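Local structure of endolysin (Clostridium phage phictp1, 5A6S) at residues 4-9 and 50-55; 26-29 and 33-36. The protein probably binds the cell wall of the host Clostridium, serving as the truncated targeting domain of a phage enzyme that degrades that wall. The protein carries 1 engineered substitution. All coordinates share one frame; numbering follows the deposited sequence.

Interaction 1: residues 4-9 and 50-55; sequences LVVYND and EQYTSY
With CG1 of Val6 trans to the main-chain nitrogen (chi1 -165°) and the ring of Tyr52 turned to the side of its own backbone N, anti to the carbonyl carbon (chi1 -65°), the valine methyl is brought to the rim of the phenol. Val6 belongs to strand 3-7, an inner strand of the four-stranded parallel sheet of this alpha/beta domain, and residues 50-55 form part of the connection from strand 41-45 to strand 58-60. Val5 and Tyr7 face helix 11-23, whereas Val6 points to the other side of the sheet, where this connection covers it. Val6 and Tyr52 run alongside one another, pointing opposite ways, and Val6 CG1 lies near the ring plane, 3.9 Å from Tyr52 CD1 and equally far from CE1.

Gln51 extends beyond CG to bring its amide nearly parallel to that of Asn8. Gln51 NE2 and Asn8 ND2, 3.6 Å apart, are two donors lying alongside without a bond between them; Gln51 OE1 is bonded to Asn48 N. The aliphatic root of Gln51 also packs on the phenol, CB lying 4.2 Å above the plane of the Tyr52 ring, displaced toward its rim.

Just past the end of the strand, Asn8 and Tyr52 point at each other across the contact, the amide tilted 39° to the ring. The phenol hydroxyl is bonded to Gly46 O, and Asn8 OD1 to Asn30 ND2, so the hydroxyl and the Asn8 oxygen each have their bond to a third residue. Asn30 ND2 also bonds to Gln51 O and thereby ties the loop to the strand end. Asn8 ND2 approaches the ring obliquely and comes to 2.9 Å from Tyr52 OH, but the angle is too poor for a hydrogen bond.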
loop_
_atom_site.group_PDB
_atom_site.type_symbol
_atom_site.label_atom_id
_atom_site.label_comp_id
_atom_site.label_asym_id
_atom_site.label_seq_id
_atom_site.Cartn_x
_atom_site.Cartn_y
_atom_site.Cartn_z
ATOM N N LEU B 4 5.039 -9.926 13.637
ATOM C CA LEU B 4 5.755 -9.218 12.594
ATOM C C LEU B 4 5.235 -9.680 11.221
ATOM O O LEU B 4 4.932 -10.861 11.029
ATOM C CB LEU B 4 7.251 -9.539 12.710
ATOM C CG LEU B 4 8.231 -8.906 11.790
ATOM C CD1 LEU B 4 8.252 -7.396 11.896
ATOM C CD2 LEU B 4 9.623 -9.441 12.092
ATOM N N VAL B 5 5.133 -8.727 10.280
ATOM C CA VAL B 5 4.702 -8.993 8.934
ATOM C C VAL B 5 5.812 -8.692 7.945
ATOM O O VAL B 5 6.309 -7.588 7.828
ATOM C CB VAL B 5 3.438 -8.203 8.590
ATOM C CG1 VAL B 5 2.871 -8.684 7.266
ATOM C CG2 VAL B 5 2.391 -8.360 9.683
ATOM N N VAL B 6 6.137 -9.711 7.159
ATOM C CA VAL B 6 7.157 -9.679 6.099
ATOM C C VAL B 6 6.486 -9.620 4.718
ATOM O O VAL B 6 5.465 -10.288 4.445
ATOM C CB VAL B 6 8.057 -10.959 6.106
ATOM C CG1 VAL B 6 9.309 -10.753 5.255
ATOM C CG2 VAL B 6 8.495 -11.308 7.494
ATOM N N TYR B 7 7.054 -8.795 3.877
ATOM C CA TYR B 7 6.624 -8.592 2.491
ATOM C C TYR B 7 7.869 -8.534 1.593
ATOM O O TYR B 7 8.945 -8.165 2.045
ATOM C CB TYR B 7 5.822 -7.302 2.380
ATOM C CG TYR B 7 6.621 -6.115 2.736
ATOM C CD1 TYR B 7 7.382 -5.459 1.794
ATOM C CD2 TYR B 7 6.705 -5.668 4.049
ATOM C CE1 TYR B 7 8.114 -4.371 2.142
ATOM C CE2 TYR B 7 7.448 -4.591 4.397
ATOM C CZ TYR B 7 8.152 -3.943 3.478
ATOM O OH TYR B 7 8.909 -2.901 3.839
ATOM N N ASN B 8 7.684 -8.886 0.318
ATOM C CA ASN B 8 8.657 -8.537 -0.715
ATOM C C ASN B 8 8.294 -7.194 -1.373
ATOM O O ASN B 8 7.111 -6.814 -1.412
ATOM C CB ASN B 8 8.672 -9.659 -1.775
ATOM C CG ASN B 8 9.121 -10.983 -1.190
ATOM O OD1 ASN B 8 10.316 -11.196 -0.912
ATOM N ND2 ASN B 8 8.193 -11.842 -0.981
ATOM N N ASP B 9 9.294 -6.471 -1.848
ATOM C CA ASP B 9 9.090 -5.228 -2.619
ATOM C C ASP B 9 7.894 -5.350 -3.528
ATOM O O ASP B 9 7.760 -6.343 -4.265
ATOM C CB ASP B 9 10.252 -5.017 -3.575
ATOM C CG ASP B 9 11.470 -4.413 -2.966
ATOM O OD1 ASP B 9 11.492 -3.845 -1.850
ATOM O OD2 ASP B 9 12.476 -4.457 -3.708
ATOM N N GLU B 50 8.893 -20.648 0.487
ATOM C CA GLU B 50 10.348 -20.804 0.351
ATOM C C GLU B 50 11.066 -19.487 0.197
ATOM O O GLU B 50 12.312 -19.418 0.261
ATOM C CB GLU B 50 10.679 -21.668 -0.887
ATOM C CG GLU B 50 10.189 -23.100 -0.785
ATOM C CD GLU B 50 8.730 -23.235 -1.133
ATOM O OE1 GLU B 50 8.184 -22.298 -1.751
ATOM O OE2 GLU B 50 8.125 -24.241 -0.753
ATOM N N GLN B 51 10.337 -18.394 -0.064
ATOM C CA GLN B 51 11.027 -17.123 -0.182
ATOM C C GLN B 51 11.336 -16.524 1.172
ATOM O O GLN B 51 12.009 -15.511 1.219
ATOM C CB GLN B 51 10.170 -16.087 -0.904
ATOM C CG GLN B 51 9.626 -16.495 -2.243
ATOM C CD GLN B 51 8.723 -15.384 -2.790
ATOM O OE1 GLN B 51 7.518 -15.445 -2.668
ATOM N NE2 GLN B 51 9.329 -14.325 -3.271
ATOM N N TYR B 52 10.786 -17.108 2.242
ATOM C CA TYR B 52 10.777 -16.488 3.571
ATOM C C TYR B 52 11.591 -17.245 4.594
ATOM O O TYR B 52 11.882 -18.388 4.391
ATOM C CB TYR B 52 9.355 -16.396 4.063
ATOM C CG TYR B 52 8.529 -15.463 3.222
ATOM C CD1 TYR B 52 8.707 -14.077 3.293
ATOM C CD2 TYR B 52 7.561 -15.954 2.351
ATOM C CE1 TYR B 52 7.942 -13.239 2.512
ATOM C CE2 TYR B 52 6.812 -15.107 1.563
ATOM C CZ TYR B 52 7.001 -13.743 1.657
ATOM O OH TYR B 52 6.204 -12.884 0.930
ATOM N N THR B 53 11.975 -16.556 5.658
ATOM C CA THR B 53 12.565 -17.165 6.834
ATOM C C THR B 53 11.934 -18.510 7.257
ATOM O O THR B 53 10.684 -18.725 7.187
ATOM C CB THR B 53 12.621 -16.157 8.029
ATOM O OG1 THR B 53 13.200 -16.818 9.182
ATOM C CG2 THR B 53 11.184 -15.683 8.457
ATOM N N SER B 54 12.793 -19.461 7.716
ATOM C CA SER B 54 12.283 -20.732 8.231
ATOM C C SER B 54 11.408 -20.537 9.438
ATOM O O SER B 54 10.613 -21.407 9.768
ATOM C CB SER B 54 13.393 -21.729 8.629
ATOM O OG SER B 54 14.207 -21.218 9.670
ATOM N N TYR B 55 11.568 -19.388 10.104
ATOM C CA TYR B 55 10.719 -18.997 11.263
ATOM C C TYR B 55 9.252 -18.591 10.926
ATOM O O TYR B 55 8.479 -18.245 11.837
ATOM C CB TYR B 55 11.412 -17.851 12.038
ATOM C CG TYR B 55 12.620 -18.314 12.824
ATOM C CD1 TYR B 55 12.465 -19.185 13.903
ATOM C CD2 TYR B 55 13.915 -17.893 12.481
ATOM C CE1 TYR B 55 13.574 -19.656 14.621
ATOM C CE2 TYR B 55 15.025 -18.333 13.212
ATOM C CZ TYR B 55 14.848 -19.206 14.274
ATOM O OH TYR B 55 15.953 -19.641 14.967
#

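Interaction 2: residues 26-29 and 33-36; sequences PTIN and KFDY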
loop_
_atom_site.group_PDB
_atom_site.type_symbol
_atom_site.label_atom_id
_atom_site.label_comp_id
_atom_site.label_asym_id
_atom_site.label_seq_id
_atom_site.Cartn_x
_atom_site.Cartn_y
_atom_site.Cartn_z
ATOM N N PRO B 26 4.932 -4.263 13.701
ATOM C CA PRO B 26 5.776 -3.772 12.603
ATOM C C PRO B 26 5.671 -4.602 11.308
ATOM O O PRO B 26 5.187 -5.723 11.311
ATOM C CB PRO B 26 7.185 -3.879 13.152
ATOM C CG PRO B 26 7.033 -4.100 14.630
ATOM C CD PRO B 26 5.741 -4.847 14.782
ATOM N N THR B 27 6.252 -4.053 10.235
ATOM C CA THR B 27 6.480 -4.833 8.982
ATOM C C THR B 27 7.951 -4.824 8.739
ATOM O O THR B 27 8.676 -3.968 9.212
ATOM C CB THR B 27 5.822 -4.160 7.760
ATOM O OG1 THR B 27 6.390 -2.852 7.554
ATOM C CG2 THR B 27 4.276 -4.061 7.973
ATOM N N ILE B 28 8.413 -5.785 7.949
ATOM C CA ILE B 28 9.781 -5.758 7.540
ATOM C C ILE B 28 9.862 -6.252 6.083
ATOM O O ILE B 28 9.175 -7.224 5.697
ATOM C CB ILE B 28 10.667 -6.622 8.492
ATOM C CG1 ILE B 28 12.142 -6.503 8.126
ATOM C CG2 ILE B 28 10.153 -8.033 8.415
ATOM C CD1 ILE B 28 13.198 -6.989 9.161
ATOM N N ASN B 29 10.703 -5.567 5.317
ATOM C CA ASN B 29 11.075 -5.968 3.962
ATOM C C ASN B 29 11.920 -7.261 4.047
ATOM O O ASN B 29 12.927 -7.269 4.714
ATOM C CB ASN B 29 11.819 -4.875 3.256
ATOM C CG ASN B 29 11.917 -5.113 1.733
ATOM O OD1 ASN B 29 12.251 -6.245 1.256
ATOM N ND2 ASN B 29 11.644 -4.061 0.987
ATOM N N LYS B 33 18.286 -8.468 6.141
ATOM C CA LYS B 33 18.869 -9.622 6.852
ATOM C C LYS B 33 18.592 -9.454 8.368
ATOM O O LYS B 33 19.202 -8.643 9.035
ATOM C CB LYS B 33 20.358 -9.712 6.545
ATOM C CG LYS B 33 20.957 -11.063 6.905
ATOM C CD LYS B 33 22.497 -11.003 6.982
ATOM C CE LYS B 33 23.014 -10.798 8.418
ATOM N NZ LYS B 33 22.994 -12.074 9.195
ATOM N N PHE B 34 17.699 -10.259 8.888
ATOM C CA PHE B 34 17.126 -10.024 10.211
ATOM C C PHE B 34 17.017 -11.332 10.959
ATOM O O PHE B 34 16.741 -12.399 10.386
ATOM C CB PHE B 34 15.765 -9.357 9.999
ATOM C CG PHE B 34 14.960 -9.108 11.255
ATOM C CD1 PHE B 34 15.204 -8.018 12.038
ATOM C CD2 PHE B 34 13.960 -9.955 11.593
ATOM C CE1 PHE B 34 14.465 -7.805 13.208
ATOM C CE2 PHE B 34 13.189 -9.743 12.727
ATOM C CZ PHE B 34 13.447 -8.661 13.533
ATOM N N ASP B 35 17.138 -11.232 12.279
ATOM C CA ASP B 35 16.965 -12.362 13.213
ATOM C C ASP B 35 15.525 -12.494 13.678
ATOM O O ASP B 35 15.053 -11.745 14.519
ATOM C CB ASP B 35 17.941 -12.195 14.418
ATOM C CG ASP B 35 17.709 -13.203 15.524
ATOM O OD1 ASP B 35 16.999 -14.199 15.295
ATOM O OD2 ASP B 35 18.198 -12.936 16.675
ATOM N N TYR B 36 14.852 -13.472 13.121
ATOM C CA TYR B 36 13.470 -13.762 13.417
ATOM C C TYR B 36 13.229 -14.714 14.626
ATOM O O TYR B 36 12.076 -15.012 14.947
ATOM C CB TYR B 36 12.842 -14.367 12.164
ATOM C CG TYR B 36 12.685 -13.472 10.934
ATOM C CD1 TYR B 36 13.698 -13.356 9.967
ATOM C CD2 TYR B 36 11.492 -12.764 10.696
ATOM C CE1 TYR B 36 13.540 -12.588 8.839
ATOM C CE2 TYR B 36 11.335 -11.984 9.551
ATOM C CZ TYR B 36 12.339 -11.890 8.648
ATOM O OH TYR B 36 12.186 -11.139 7.525
#
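One face of the Phe34 ring is covered by the CD1 methyl of Ile28, while its CD2 edge is directed at the ring of Tyr36. Phe34 CD2 sits 3.6 Å above the plane of the Tyr36 ring, over its centre, and Tyr36 CD2 in turn lies in the Phe34 plane at that ring's edge. Two aromatic rings two residues apart thus meet edge to face, and Ile28 joins them from strand 27-29. Within this chain the strand is the outermost on one side of the parallel alpha/beta sheet, though Thr27 makes backbone hydrogen bonds to another chain of the assembly. Residues 33-36 belong to the irregular loop that leads from it to strand 41-45, folding back over the sheet face that Ile28 points to.

The approach over Phe34 is a CH-pi contact: Ile28 CD1 stands 3.9 Å from the ring centroid and 29° off the normal. It is displaced toward the root of the ring, being 3.5 Å from Phe34 CG and 3.6 Å from Phe34 CB. Ile28 reaches this place with an extended chain, CG1 anti to the backbone N (chi1 -175°) and CD1 carried on outward from it. The other branch, CG2, is turned toward the hydroxyl end of Tyr36, whose side chain starts off to one side but brings its end closer.

No hydrogen bond crosses between the segments; the contact is van der Waals packing. Around it the apolar layer continues, with Phe34 resting on Leu4 and Tyr36 on Val6, both of strand 3-7. Another protein chain also packs its backbone on Ile28 and Phe34, so this corner is part of a subunit interface. On the Tyr36 side, Ile28 CG2 approaches the ring obliquely, its methyl 4.3 Å from CE2 and 3.8 Å from the hydroxyl OH.

How the interactions relate
Interactions 1 and 2 are centred about 8 Å apart on neighbouring strands of one sheet, and the chain of interaction 2 is nested within the loop closed by interaction 1. A probable backbone hydrogen bond from Ile28 N to Val5 O (2.8 Å) joins the two strands. A second probable bond runs from ND2 of Asn29, the last residue of strand 27-29, to OD1 of Asp9 just past strand 3-7 (2.8 Å). On the loop-covered side, Tyr36 touches both Val6 and Thr53, bridging the contacts. The side chains of Tyr52 and Tyr36 lie about 5 and 6 Å, respectively, from bound glycerol, probably from the crystallisation liquor.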